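PDB 6NQC: cyanophycinase-like exopeptidase from actinobacterium SCGC AAA027-L06, which probably hydrolyses peptide bonds as a serine peptidase of family S51, the family to which cyanophycinases belong. Local coordinates for residues I23-L28 with V224-T229; G32-A37 with L116-G121; K55-Q60 with G88-F93; L59-A64 with E109-A114. One frame throughout, in Å; residues are numbered along the deposited sequence.

In the fold
All four contacts reach one mixed eight-stranded sheet. Strand 26-29 and the antiparallel strand 221-225 form contact 1, which ties the first part of the S51 region to nearly its last. Contacts 2, 3 and 4 fall within the sequence between these strands. Contact 2 joins the loop after strand 26-29 to strand 116-119; its sheet neighbour, strand 57-61, serves both contact 3 and contact 4. Those two share L59 and Q60, and their centres lie about 9 Å apart; contact 1 is about 16 to 18 Å from the other centres. Contact 2 touches contacts 3 and 4 and also what is probably the nucleophile elbow.

Contact 1 (I23-L28 with V224-T229); sequences IGSLGL and VKRSGT
The junction where the parallel part of the central sheet turns antiparallel is built here, with L26 of strand 26-29 and K225 of strand 221-225 forming a hydrogen-bonded pair. L26 N gives to K225 O at 3.1 Å and K225 N to L26 O at 3.0 Å. At the next, non-hydrogen-bonded pair, G27 faces V224, so the strands are bridged there without a second side chain on the V224 face, which packs under F41 and L45 of helix 39-51. Beyond the ladder, serines take over the pairing. S227 N donates almost straight (168°) to S25 OG, 2.9 Å away, and S25 OG also bonds D48, the residue that forms a salt bridge with R226. A short hydroxyl suits each place because it can reach a backbone N-H or carbonyl once the regular backbone pairing has ended. S227 OG, anti to its own backbone nitrogen (chi1 -170°), swings over to I23 O at 2.7 Å and arrives from above the carbonyl plane, 38° out of it. A water extends the link, donating to I23 O at 2.6 Å and accepting from G228 N at 2.7 Å. R226 to T229 form a type II turn, and G228, with its positive phi, occupies the third position, where glycine is favoured. T229 closes the turn twice on R226 O, through its N and through OG1 at 2.8 Å.

Contact 2 (G32-A37 with L116-G121); sequences GEYLPA and LIYFSG
The backbones of E33 and S120 stay 6.6 Å apart at their CA atoms, too far for a strand ladder, so the type II turn G32-L35 reaches strand 116-119 through side chains. E33 does this with its carboxylate. Its CG stands between the backbone nitrogen and the carbonyl carbon (chi1 68°), and a bend at chi2 carries OE2 to G121 N at 2.8 Å. That N-H meets the oxygen nearly along its C-O direction, although the bond is bent at the hydrogen (141°). Glutamate suits the place: its length spans the gap and its oxygen accepts from a backbone N-H just past the strand end. G121, with no side chain, lets OE2 come close to its backbone. The contact lies at the C-terminal ends of the parallel strands, where the sheet's loops gather and where G121 packs against the probable GxSxG nucleophile elbow that holds S154. Nearer the backbone, E33 CB rests 3.3 Å from Y118 OH. The Y34 and Y118 side chains run past one another head to tail, their ring planes at 50° and centroids 5.1 Å apart. Y34 CE1 lies 3.7 Å from Y118 CD1, over one face of the Y118 ring and toward its rim. Tyrosine suits position 34 in this buried contact because it brings a polar end as well as a broad packing surface: its hydroxyl runs on past the Y118 ring, and a water in the plane of the Y34 ring, 2.7 Å from Y34 OH, joins it to S120 OG.

Contact 3 (K55-Q60 with G88-F93); sequences KPIFLQ and GYESKF. With SO4 (sulfate ion), chain B.
F93, the strand partner of Q60, holds an anion on its outer side: its backbone N-H, directed away from strand 57-61, gives a nearly straight bond (170°) to sulfate O4, 2.8 Å from F93 N. The ion, probably from the crystallisation liquor, also bonds R81, and K92 CD approaches its O3. That N-H is available because strand 90-93 is the sheet's outermost. On the inner side three backbone bonds join it to its parallel neighbour: F58 N to E90 O and K92 N to F58 O, both at 3.0 Å, and Q60 N to K92 O at 2.9 Å. The strands run at 22° and are joined by helix 70-87, a beta-alpha-beta crossover. Where they diverge at the start, a water bridges P56 O and E90 N. On one face, I57 meets the aliphatic part of K92, with CD1 4.0 Å from K92 CG. A lysine suits this border: its methylenes cover I57 and touch L59 CG, while bends at chi2 and chi3 take the amine to E90 OE2 at 3.1 Å, a salt bridge in which the amine comes from above the carboxylate plane. On the other face, Q60, extended beyond CG, lays NE2 over the centre of the F58 ring, 3.5 Å above it, and that amide donates to G80 O of the crossover helix. S91, small enough to sit under R81 and A84 of that helix, brings its CB within 4.1 Å of Q60 NE2, and Y89 covers P56 beside helix 39-51.

Contact 4 (L59-A64 with E109-A114); sequences LQIPTA and ELVKDA
L59 CD1 is the point on which nearly all of this contact converges. The methyl lies against the turn L110-D113 and A114 after it, 3.6 Å from L110 O, 3.7 Å from V111 CA and 3.8 Å from A114 CB. With CG anti to the backbone nitrogen (chi1 -155°), the side chain extends from the strand, which puts one branch against the turn and leaves the other, CD2, beside V111 CG1. L59 lies slantwise across V111, CD1 coming 3.9 Å from V111 CG1. A branched leucine suits this place because both its methyls reach V111 CG1, while CD1 alone goes on to L110 O, V111 CA and A114 CB; alanine at 114 lets the chain come close before it enters strand 116-119. The packing slackens in both directions from this knot. I61, two residues on along the same strand face, brings CD1 only to 4.5 Å from V111 CG1, and L110 CB stands 4.3 Å from L59 CD1 at the partly exposed margin. No hydrogen bond crosses between the segments; the side chains meet by apolar packing, with L59 CD1 also against the carbonyl of L110. The type I turn sorts its residues accordingly: V111 is buried, whereas the CB atoms of K112 and D113 point away from strand 57-61 at the partly exposed side. D113 OD1 still has work there, accepting from K55 N. Around the buried side, I140 of helix 135-145 covers both I61 and V111, L94 just after strand 90-93 touches L59 and V111, and L110 meets K92, so the turn is wedged between that helix and the edge of the sheet.

Contact 1 (I23-L28 with V224-T229)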
loop_
_atom_site.group_PDB
_atom_site.type_symbol
_atom_site.label_atom_id
_atom_site.label_comp_id
_atom_site.label_asym_id
_atom_site.label_seq_id
_atom_site.Cartn_x
_atom_site.Cartn_y
_atom_site.Cartn_z
ATOM N N ILE A 23 -13.810 9.371 1.522
ATOM C CA ILE A 23 -12.481 8.786 1.598
ATOM C C ILE A 23 -12.241 7.947 0.331
ATOM O O ILE A 23 -13.131 7.219 -0.136
ATOM C CB ILE A 23 -12.359 7.945 2.878
ATOM C CG1 ILE A 23 -12.436 8.836 4.117
ATOM C CG2 ILE A 23 -11.053 7.198 2.905
ATOM C CD1 ILE A 23 -12.630 8.072 5.406
ATOM N N GLY A 24 -11.008 8.004 -0.189
ATOM C CA GLY A 24 -10.647 7.320 -1.399
ATOM C C GLY A 24 -10.527 5.812 -1.225
ATOM O O GLY A 24 -10.498 5.245 -0.128
ATOM N N SER A 25 -10.439 5.139 -2.356
ATOM C CA SER A 25 -10.236 3.695 -2.336
ATOM C C SER A 25 -8.883 3.367 -1.704
ATOM O O SER A 25 -7.897 4.092 -1.879
ATOM C CB SER A 25 -10.274 3.118 -3.748
ATOM O OG SER A 25 -11.575 3.333 -4.300
ATOM N N LEU A 26 -8.844 2.244 -1.002
ATOM C CA LEU A 26 -7.658 1.770 -0.296
ATOM C C LEU A 26 -7.341 0.361 -0.781
ATOM O O LEU A 26 -8.148 -0.561 -0.588
ATOM C CB LEU A 26 -7.887 1.779 1.214
ATOM C CG LEU A 26 -6.638 1.569 2.082
ATOM C CD1 LEU A 26 -5.580 2.566 1.773
ATOM C CD2 LEU A 26 -7.089 1.708 3.531
ATOM N N GLY A 27 -6.156 0.189 -1.358
ATOM C CA GLY A 27 -5.714 -1.086 -1.892
ATOM C C GLY A 27 -4.551 -1.677 -1.100
ATOM O O GLY A 27 -3.536 -1.021 -0.868
ATOM N N LEU A 28 -4.709 -2.938 -0.730
ATOM C CA LEU A 28 -3.655 -3.739 -0.096
ATOM C C LEU A 28 -3.233 -4.843 -1.050
ATOM O O LEU A 28 -4.041 -5.721 -1.391
ATOM C CB LEU A 28 -4.166 -4.329 1.224
ATOM C CG LEU A 28 -4.950 -3.374 2.122
ATOM C CD1 LEU A 28 -5.564 -4.088 3.296
ATOM C CD2 LEU A 28 -4.028 -2.263 2.572
ATOM N N VAL A 224 -9.304 -4.638 -1.655
ATOM C CA VAL A 224 -9.610 -3.242 -1.886
ATOM C C VAL A 224 -10.893 -2.880 -1.166
ATOM O O VAL A 224 -11.874 -3.639 -1.192
ATOM C CB VAL A 224 -9.732 -2.919 -3.392
ATOM C CG1 VAL A 224 -10.880 -3.695 -3.997
ATOM C CG2 VAL A 224 -9.918 -1.433 -3.590
ATOM N N LYS A 225 -10.890 -1.712 -0.543
ATOM C CA LYS A 225 -12.109 -1.104 -0.009
ATOM C C LYS A 225 -12.390 0.093 -0.914
ATOM O O LYS A 225 -11.676 1.094 -0.863
ATOM C CB LYS A 225 -11.982 -0.663 1.444
ATOM C CG LYS A 225 -13.281 0.031 1.977
ATOM C CD LYS A 225 -13.087 0.706 3.321
ATOM C CE LYS A 225 -13.073 -0.282 4.466
ATOM N NZ LYS A 225 -12.882 0.406 5.815
ATOM N N ARG A 226 -13.415 -0.005 -1.748
ATOM C CA ARG A 226 -13.658 1.057 -2.713
ATOM C C ARG A 226 -14.269 2.292 -2.055
ATOM O O ARG A 226 -15.011 2.200 -1.084
ATOM C CB ARG A 226 -14.567 0.544 -3.831
ATOM C CG ARG A 226 -14.060 -0.652 -4.561
ATOM C CD ARG A 226 -13.299 -0.262 -5.769
ATOM N NE ARG A 226 -12.774 -1.445 -6.456
ATOM C CZ ARG A 226 -11.762 -1.398 -7.321
ATOM N NH1 ARG A 226 -11.227 -0.215 -7.608
ATOM N NH2 ARG A 226 -11.309 -2.514 -7.911
ATOM N N SER A 227 -13.889 3.468 -2.571
ATOM C CA SER A 227 -14.482 4.722 -2.167
ATOM C C SER A 227 -16.001 4.620 -2.193
ATOM O O SER A 227 -16.579 4.130 -3.163
ATOM C CB SER A 227 -14.034 5.846 -3.095
ATOM O OG SER A 227 -14.439 7.091 -2.551
ATOM N N GLY A 228 -16.631 5.044 -1.112
ATOM C CA GLY A 228 -18.065 4.940 -0.983
ATOM C C GLY A 228 -18.590 3.613 -0.511
ATOM O O GLY A 228 -19.805 3.431 -0.495
ATOM N N THR A 229 -17.722 2.665 -0.155
ATOM C CA THR A 229 -18.151 1.389 0.392
ATOM C C THR A 229 -17.436 1.152 1.713
ATOM O O THR A 229 -16.421 1.792 2.009
ATOM C CB THR A 229 -17.859 0.217 -0.564
ATOM O OG1 THR A 229 -16.461 -0.110 -0.516
ATOM C CG2 THR A 229 -18.244 0.551 -1.979
HETATM O O HOH W 1 -15.232 6.029 0.954
HETATM O O HOH W 2 -11.846 3.355 1.073
#

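Contact 2 (G32-A37 with L116-G121)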
loop_
_atom_site.group_PDB
_atom_site.type_symbol
_atom_site.label_atom_id
_atom_site.label_comp_id
_atom_site.label_asym_id
_atom_site.label_seq_id
_atom_site.Cartn_x
_atom_site.Cartn_y
_atom_site.Cartn_z
ATOM N N GLY A 32 3.332 -7.730 -6.909
ATOM C CA GLY A 32 3.019 -7.596 -8.323
ATOM C C GLY A 32 2.669 -6.206 -8.753
ATOM O O GLY A 32 1.975 -6.057 -9.772
ATOM N N GLU A 33 3.104 -5.183 -8.002
ATOM C CA GLU A 33 2.839 -3.811 -8.401
ATOM C C GLU A 33 3.317 -3.585 -9.834
ATOM O O GLU A 33 4.331 -4.145 -10.274
ATOM C CB GLU A 33 3.498 -2.814 -7.455
ATOM C CG GLU A 33 5.033 -2.774 -7.488
ATOM C CD GLU A 33 5.659 -3.692 -6.464
ATOM O OE1 GLU A 33 5.771 -4.878 -6.765
ATOM O OE2 GLU A 33 6.000 -3.228 -5.346
ATOM N N TYR A 34 2.552 -2.749 -10.546
ATOM C CA TYR A 34 2.902 -2.240 -11.869
ATOM C C TYR A 34 2.975 -3.332 -12.920
ATOM O O TYR A 34 3.511 -3.098 -14.019
ATOM C CB TYR A 34 4.215 -1.447 -11.843
ATOM C CG TYR A 34 4.307 -0.398 -10.756
ATOM C CD1 TYR A 34 3.156 0.202 -10.266
ATOM C CD2 TYR A 34 5.524 -0.036 -10.204
ATOM C CE1 TYR A 34 3.208 1.149 -9.262
ATOM C CE2 TYR A 34 5.591 0.943 -9.175
ATOM C CZ TYR A 34 4.412 1.530 -8.726
ATOM O OH TYR A 34 4.408 2.481 -7.723
ATOM N N LEU A 35 2.453 -4.511 -12.666
ATOM C CA LEU A 35 2.569 -5.558 -13.683
ATOM C C LEU A 35 1.250 -5.797 -14.418
ATOM O O LEU A 35 0.168 -5.433 -13.925
ATOM C CB LEU A 35 3.077 -6.876 -13.098
ATOM C CG LEU A 35 4.539 -6.822 -12.625
ATOM C CD1 LEU A 35 5.018 -8.235 -12.303
ATOM C CD2 LEU A 35 5.489 -6.127 -13.607
ATOM N N PRO A 36 1.299 -6.377 -15.626
ATOM C CA PRO A 36 0.060 -6.536 -16.413
ATOM C C PRO A 36 -1.069 -7.220 -15.673
ATOM O O PRO A 36 -2.240 -6.812 -15.815
ATOM C CB PRO A 36 0.524 -7.377 -17.619
ATOM C CG PRO A 36 1.949 -7.024 -17.787
ATOM C CD PRO A 36 2.494 -6.810 -16.373
ATOM N N ALA A 37 -0.742 -8.203 -14.831
ATOM C CA ALA A 37 -1.766 -8.983 -14.147
ATOM C C ALA A 37 -2.608 -8.143 -13.185
ATOM O O ALA A 37 -3.760 -8.506 -12.905
ATOM C CB ALA A 37 -1.107 -10.144 -13.384
ATOM N N LEU A 116 -4.337 8.471 -7.837
ATOM C CA LEU A 116 -3.778 7.322 -7.124
ATOM C C LEU A 116 -2.386 7.642 -6.603
ATOM O O LEU A 116 -1.536 8.189 -7.319
ATOM C CB LEU A 116 -3.730 6.084 -8.051
ATOM C CG LEU A 116 -2.955 4.843 -7.622
ATOM C CD1 LEU A 116 -3.494 4.225 -6.331
ATOM C CD2 LEU A 116 -2.953 3.792 -8.695
ATOM N N ILE A 117 -2.151 7.269 -5.346
ATOM C CA ILE A 117 -0.822 7.296 -4.748
ATOM C C ILE A 117 -0.490 5.860 -4.385
ATOM O O ILE A 117 -1.315 5.183 -3.756
ATOM C CB ILE A 117 -0.776 8.236 -3.535
ATOM C CG1 ILE A 117 -1.104 9.657 -3.983
ATOM C CG2 ILE A 117 0.557 8.182 -2.867
ATOM C CD1 ILE A 117 -1.332 10.591 -2.793
ATOM N N TYR A 118 0.665 5.362 -4.854
ATOM C CA TYR A 118 1.061 3.957 -4.738
ATOM C C TYR A 118 2.402 3.846 -4.021
ATOM O O TYR A 118 3.377 4.458 -4.453
ATOM C CB TYR A 118 1.156 3.323 -6.139
ATOM C CG TYR A 118 0.971 1.838 -6.152
ATOM C CD1 TYR A 118 2.000 0.990 -5.717
ATOM C CD2 TYR A 118 -0.233 1.260 -6.558
ATOM C CE1 TYR A 118 1.837 -0.371 -5.718
ATOM C CE2 TYR A 118 -0.398 -0.111 -6.534
ATOM C CZ TYR A 118 0.661 -0.919 -6.112
ATOM O OH TYR A 118 0.553 -2.292 -6.077
ATOM N N PHE A 119 2.445 3.088 -2.903
ATOM C CA PHE A 119 3.711 2.724 -2.269
ATOM C C PHE A 119 4.170 1.385 -2.840
ATOM O O PHE A 119 3.524 0.363 -2.613
ATOM C CB PHE A 119 3.581 2.599 -0.746
ATOM C CG PHE A 119 3.265 3.879 -0.053
ATOM C CD1 PHE A 119 4.148 4.941 -0.094
ATOM C CD2 PHE A 119 2.096 4.013 0.670
ATOM C CE1 PHE A 119 3.858 6.139 0.569
ATOM C CE2 PHE A 119 1.789 5.200 1.317
ATOM C CZ PHE A 119 2.673 6.279 1.261
ATOM N N SER A 120 5.289 1.367 -3.563
ATOM C CA SER A 120 5.826 0.099 -4.040
ATOM C C SER A 120 6.681 -0.564 -2.951
ATOM O O SER A 120 6.873 -0.029 -1.847
ATOM C CB SER A 120 6.612 0.287 -5.332
ATOM O OG SER A 120 7.539 1.349 -5.221
ATOM N N GLY A 121 7.158 -1.765 -3.271
ATOM C CA GLY A 121 7.779 -2.642 -2.299
ATOM C C GLY A 121 9.238 -2.275 -1.976
ATOM O O GLY A 121 9.858 -1.403 -2.586
HETATM O O HOH W 3 6.864 3.278 -7.017
#

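Contact 3 (K55-Q60 with G88-F93)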
loop_
_atom_site.group_PDB
_atom_site.type_symbol
_atom_site.label_atom_id
_atom_site.label_comp_id
_atom_site.label_asym_id
_atom_site.label_seq_id
_atom_site.Cartn_x
_atom_site.Cartn_y
_atom_site.Cartn_z
ATOM N N LYS A 55 -6.826 14.946 -10.004
ATOM C CA LYS A 55 -6.078 14.905 -11.243
ATOM C C LYS A 55 -5.819 13.462 -11.656
ATOM O O LYS A 55 -5.439 12.627 -10.814
ATOM C CB LYS A 55 -4.729 15.609 -11.105
ATOM C CG LYS A 55 -4.779 17.128 -11.059
ATOM C CD LYS A 55 -3.351 17.681 -11.117
ATOM C CE LYS A 55 -3.217 19.018 -10.384
ATOM N NZ LYS A 55 -2.128 19.872 -10.984
ATOM N N PRO A 56 -5.911 13.146 -12.930
ATOM C CA PRO A 56 -5.729 11.742 -13.376
ATOM C C PRO A 56 -4.263 11.315 -13.455
ATOM O O PRO A 56 -3.747 10.915 -14.469
ATOM C CB PRO A 56 -6.384 11.777 -14.769
ATOM C CG PRO A 56 -6.038 13.171 -15.292
ATOM C CD PRO A 56 -6.176 14.067 -14.060
ATOM N N ILE A 57 -3.570 11.395 -12.307
ATOM C CA ILE A 57 -2.165 10.985 -12.268
ATOM C C ILE A 57 -2.005 9.716 -11.420
ATOM O O ILE A 57 -2.762 9.473 -10.478
ATOM C CB ILE A 57 -1.215 12.092 -11.740
ATOM C CG1 ILE A 57 -1.709 12.616 -10.399
ATOM C CG2 ILE A 57 -1.070 13.236 -12.765
ATOM C CD1 ILE A 57 -0.621 13.309 -9.629
ATOM N N PHE A 58 -1.004 8.915 -11.792
ATOM C CA PHE A 58 -0.554 7.693 -11.119
ATOM C C PHE A 58 0.744 8.065 -10.416
ATOM O O PHE A 58 1.829 8.035 -11.001
ATOM C CB PHE A 58 -0.341 6.595 -12.156
ATOM C CG PHE A 58 -0.142 5.223 -11.610
ATOM C CD1 PHE A 58 0.140 4.983 -10.262
ATOM C CD2 PHE A 58 -0.235 4.143 -12.465
ATOM C CE1 PHE A 58 0.334 3.683 -9.815
ATOM C CE2 PHE A 58 -0.049 2.850 -12.010
ATOM C CZ PHE A 58 0.236 2.624 -10.685
ATOM N N LEU A 59 0.625 8.466 -9.153
ATOM C CA LEU A 59 1.750 8.964 -8.384
ATOM C C LEU A 59 2.406 7.775 -7.680
ATOM O O LEU A 59 1.729 6.993 -7.007
ATOM C CB LEU A 59 1.260 10.024 -7.393
ATOM C CG LEU A 59 2.254 11.059 -6.911
ATOM C CD1 LEU A 59 1.566 12.314 -6.379
ATOM C CD2 LEU A 59 3.078 10.407 -5.803
ATOM N N GLN A 60 3.698 7.606 -7.886
ATOM C CA GLN A 60 4.415 6.393 -7.488
ATOM C C GLN A 60 5.514 6.758 -6.507
ATOM O O GLN A 60 6.318 7.654 -6.767
ATOM C CB GLN A 60 4.981 5.683 -8.712
ATOM C CG GLN A 60 3.884 5.268 -9.640
ATOM C CD GLN A 60 4.374 4.830 -10.995
ATOM O OE1 GLN A 60 5.574 4.876 -11.280
ATOM N NE2 GLN A 60 3.442 4.360 -11.826
ATOM N N GLY A 88 -2.852 4.498 -19.791
ATOM C CA GLY A 88 -3.303 5.763 -20.341
ATOM C C GLY A 88 -3.311 6.941 -19.407
ATOM O O GLY A 88 -4.040 7.900 -19.672
ATOM N N TYR A 89 -2.514 6.936 -18.340
ATOM C CA TYR A 89 -2.429 8.057 -17.416
ATOM C C TYR A 89 -0.980 8.461 -17.201
ATOM O O TYR A 89 -0.064 7.621 -17.230
ATOM C CB TYR A 89 -3.083 7.694 -16.058
ATOM C CG TYR A 89 -4.491 7.190 -16.230
ATOM C CD1 TYR A 89 -5.563 8.071 -16.366
ATOM C CD2 TYR A 89 -4.752 5.836 -16.306
ATOM C CE1 TYR A 89 -6.854 7.595 -16.558
ATOM C CE2 TYR A 89 -6.018 5.362 -16.473
ATOM C CZ TYR A 89 -7.065 6.235 -16.614
ATOM O OH TYR A 89 -8.325 5.731 -16.792
ATOM N N GLU A 90 -0.784 9.768 -17.019
ATOM C CA GLU A 90 0.525 10.296 -16.699
ATOM C C GLU A 90 0.990 9.795 -15.323
ATOM O O GLU A 90 0.243 9.835 -14.342
ATOM C CB GLU A 90 0.465 11.815 -16.691
ATOM C CG GLU A 90 1.823 12.456 -16.603
ATOM C CD GLU A 90 1.738 13.941 -16.463
ATOM O OE1 GLU A 90 0.609 14.439 -16.246
ATOM O OE2 GLU A 90 2.798 14.603 -16.554
ATOM N N SER A 91 2.211 9.290 -15.263
ATOM C CA SER A 91 2.818 8.912 -13.989
ATOM C C SER A 91 3.588 10.092 -13.415
ATOM O O SER A 91 4.029 10.998 -14.138
ATOM C CB SER A 91 3.733 7.712 -14.202
ATOM O OG SER A 91 4.644 8.002 -15.247
ATOM N N LYS A 92 3.728 10.093 -12.088
ATOM C CA LYS A 92 4.578 11.031 -11.369
ATOM C C LYS A 92 5.396 10.204 -10.386
ATOM O O LYS A 92 4.857 9.761 -9.364
ATOM C CB LYS A 92 3.758 12.086 -10.638
ATOM C CG LYS A 92 2.875 12.909 -11.585
ATOM C CD LYS A 92 3.722 13.822 -12.430
ATOM C CE LYS A 92 2.988 15.106 -12.778
ATOM N NZ LYS A 92 3.695 15.834 -13.867
ATOM N N PHE A 93 6.652 9.941 -10.723
ATOM C CA PHE A 93 7.600 9.284 -9.819
ATOM C C PHE A 93 8.146 10.291 -8.836
ATOM O O PHE A 93 8.685 11.320 -9.235
ATOM C CB PHE A 93 8.726 8.669 -10.641
ATOM C CG PHE A 93 9.653 7.785 -9.879
ATOM C CD1 PHE A 93 9.274 6.501 -9.503
ATOM C CD2 PHE A 93 10.947 8.198 -9.619
ATOM C CE1 PHE A 93 10.127 5.695 -8.839
ATOM C CE2 PHE A 93 11.829 7.375 -8.975
ATOM C CZ PHE A 93 11.430 6.119 -8.590
HETATM S S SO4 B . 8.162 12.081 -13.685
HETATM O O1 SO4 B . 9.531 12.410 -13.230
HETATM O O2 SO4 B . 8.124 11.966 -15.146
HETATM O O3 SO4 B . 7.219 13.145 -13.277
HETATM O O4 SO4 B . 7.791 10.777 -13.142
HETATM O O HOH W 4 -3.097 11.576 -16.954
#

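Contact 4 (L59-A64 with E109-A114)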
loop_
_atom_site.group_PDB
_atom_site.type_symbol
_atom_site.label_atom_id
_atom_site.label_comp_id
_atom_site.label_asym_id
_atom_site.label_seq_id
_atom_site.Cartn_x
_atom_site.Cartn_y
_atom_site.Cartn_z
ATOM N N LEU A 59 0.625 8.466 -9.153
ATOM C CA LEU A 59 1.750 8.964 -8.384
ATOM C C LEU A 59 2.406 7.775 -7.680
ATOM O O LEU A 59 1.729 6.993 -7.007
ATOM C CB LEU A 59 1.260 10.024 -7.393
ATOM C CG LEU A 59 2.254 11.059 -6.911
ATOM C CD1 LEU A 59 1.566 12.314 -6.379
ATOM C CD2 LEU A 59 3.078 10.407 -5.803
ATOM N N GLN A 60 3.698 7.606 -7.886
ATOM C CA GLN A 60 4.415 6.393 -7.488
ATOM C C GLN A 60 5.514 6.758 -6.507
ATOM O O GLN A 60 6.318 7.654 -6.767
ATOM C CB GLN A 60 4.981 5.683 -8.712
ATOM C CG GLN A 60 3.884 5.268 -9.640
ATOM C CD GLN A 60 4.374 4.830 -10.995
ATOM O OE1 GLN A 60 5.574 4.876 -11.280
ATOM N NE2 GLN A 60 3.442 4.360 -11.826
ATOM N N ILE A 61 5.494 6.114 -5.349
ATOM C CA ILE A 61 6.402 6.456 -4.257
ATOM C C ILE A 61 7.238 5.227 -3.923
ATOM O O ILE A 61 6.718 4.194 -3.434
ATOM C CB ILE A 61 5.634 6.990 -3.038
ATOM C CG1 ILE A 61 4.880 8.260 -3.433
ATOM C CG2 ILE A 61 6.595 7.251 -1.925
ATOM C CD1 ILE A 61 4.113 8.894 -2.341
ATOM N N PRO A 62 8.545 5.283 -4.211
ATOM C CA PRO A 62 9.385 4.096 -4.089
ATOM C C PRO A 62 10.246 4.117 -2.844
ATOM O O PRO A 62 11.247 3.411 -2.778
ATOM C CB PRO A 62 10.258 4.200 -5.350
ATOM C CG PRO A 62 10.555 5.677 -5.359
ATOM C CD PRO A 62 9.267 6.368 -4.912
ATOM N N THR A 63 9.871 4.914 -1.863
ATOM C CA THR A 63 10.709 5.107 -0.696
ATOM C C THR A 63 11.087 3.829 0.018
ATOM O O THR A 63 12.149 3.770 0.645
ATOM C CB THR A 63 9.964 6.038 0.293
ATOM O OG1 THR A 63 9.528 7.186 -0.432
ATOM C CG2 THR A 63 10.856 6.446 1.455
ATOM N N ALA A 64 10.231 2.789 -0.024
ATOM C CA ALA A 64 10.600 1.503 0.547
ATOM C C ALA A 64 11.913 0.997 -0.030
ATOM O O ALA A 64 12.599 0.230 0.642
ATOM C CB ALA A 64 9.498 0.461 0.326
ATOM N N GLU A 109 3.278 19.312 -2.504
ATOM C CA GLU A 109 2.181 19.874 -3.286
ATOM C C GLU A 109 1.592 18.853 -4.262
ATOM O O GLU A 109 0.375 18.776 -4.417
ATOM C CB GLU A 109 2.644 21.113 -4.034
ATOM C CG GLU A 109 2.523 22.404 -3.216
ATOM C CD GLU A 109 1.097 22.689 -2.715
ATOM O OE1 GLU A 109 0.960 23.269 -1.610
ATOM O OE2 GLU A 109 0.124 22.345 -3.422
ATOM N N LEU A 110 2.440 18.024 -4.875
ATOM C CA LEU A 110 1.991 17.045 -5.860
ATOM C C LEU A 110 1.067 15.981 -5.269
ATOM O O LEU A 110 0.116 15.529 -5.926
ATOM C CB LEU A 110 3.196 16.341 -6.471
ATOM C CG LEU A 110 3.684 16.811 -7.842
ATOM C CD1 LEU A 110 5.070 16.197 -8.123
ATOM C CD2 LEU A 110 2.718 16.507 -8.943
ATOM N N VAL A 111 1.352 15.522 -4.049
ATOM C CA VAL A 111 0.575 14.423 -3.488
ATOM C C VAL A 111 -0.817 14.855 -3.078
ATOM O O VAL A 111 -1.666 14.007 -2.780
ATOM C CB VAL A 111 1.250 13.781 -2.260
ATOM C CG1 VAL A 111 2.514 13.045 -2.703
ATOM C CG2 VAL A 111 1.563 14.834 -1.195
ATOM N N LYS A 112 -1.079 16.155 -3.054
ATOM C CA LYS A 112 -2.327 16.658 -2.523
ATOM C C LYS A 112 -3.447 16.662 -3.550
ATOM O O LYS A 112 -4.604 16.879 -3.177
ATOM C CB LYS A 112 -2.136 18.080 -1.961
ATOM C CG LYS A 112 -1.322 18.092 -0.675
ATOM C CD LYS A 112 -1.407 19.418 0.042
ATOM C CE LYS A 112 -0.016 19.946 0.366
ATOM N NZ LYS A 112 0.072 20.545 1.737
ATOM N N ASP A 113 -3.140 16.407 -4.821
ATOM C CA ASP A 113 -4.196 16.196 -5.837
ATOM C C ASP A 113 -3.779 15.077 -6.799
ATOM O O ASP A 113 -3.282 15.318 -7.901
ATOM C CB ASP A 113 -4.479 17.511 -6.573
ATOM C CG ASP A 113 -5.645 17.419 -7.528
ATOM O OD1 ASP A 113 -6.180 16.303 -7.729
ATOM O OD2 ASP A 113 -6.002 18.477 -8.079
ATOM N N ALA A 114 -4.010 13.830 -6.387
ATOM C CA ALA A 114 -3.575 12.676 -7.165
ATOM C C ALA A 114 -4.675 11.627 -7.159
ATOM O O ALA A 114 -5.170 11.263 -6.092
ATOM C CB ALA A 114 -2.247 12.126 -6.619
#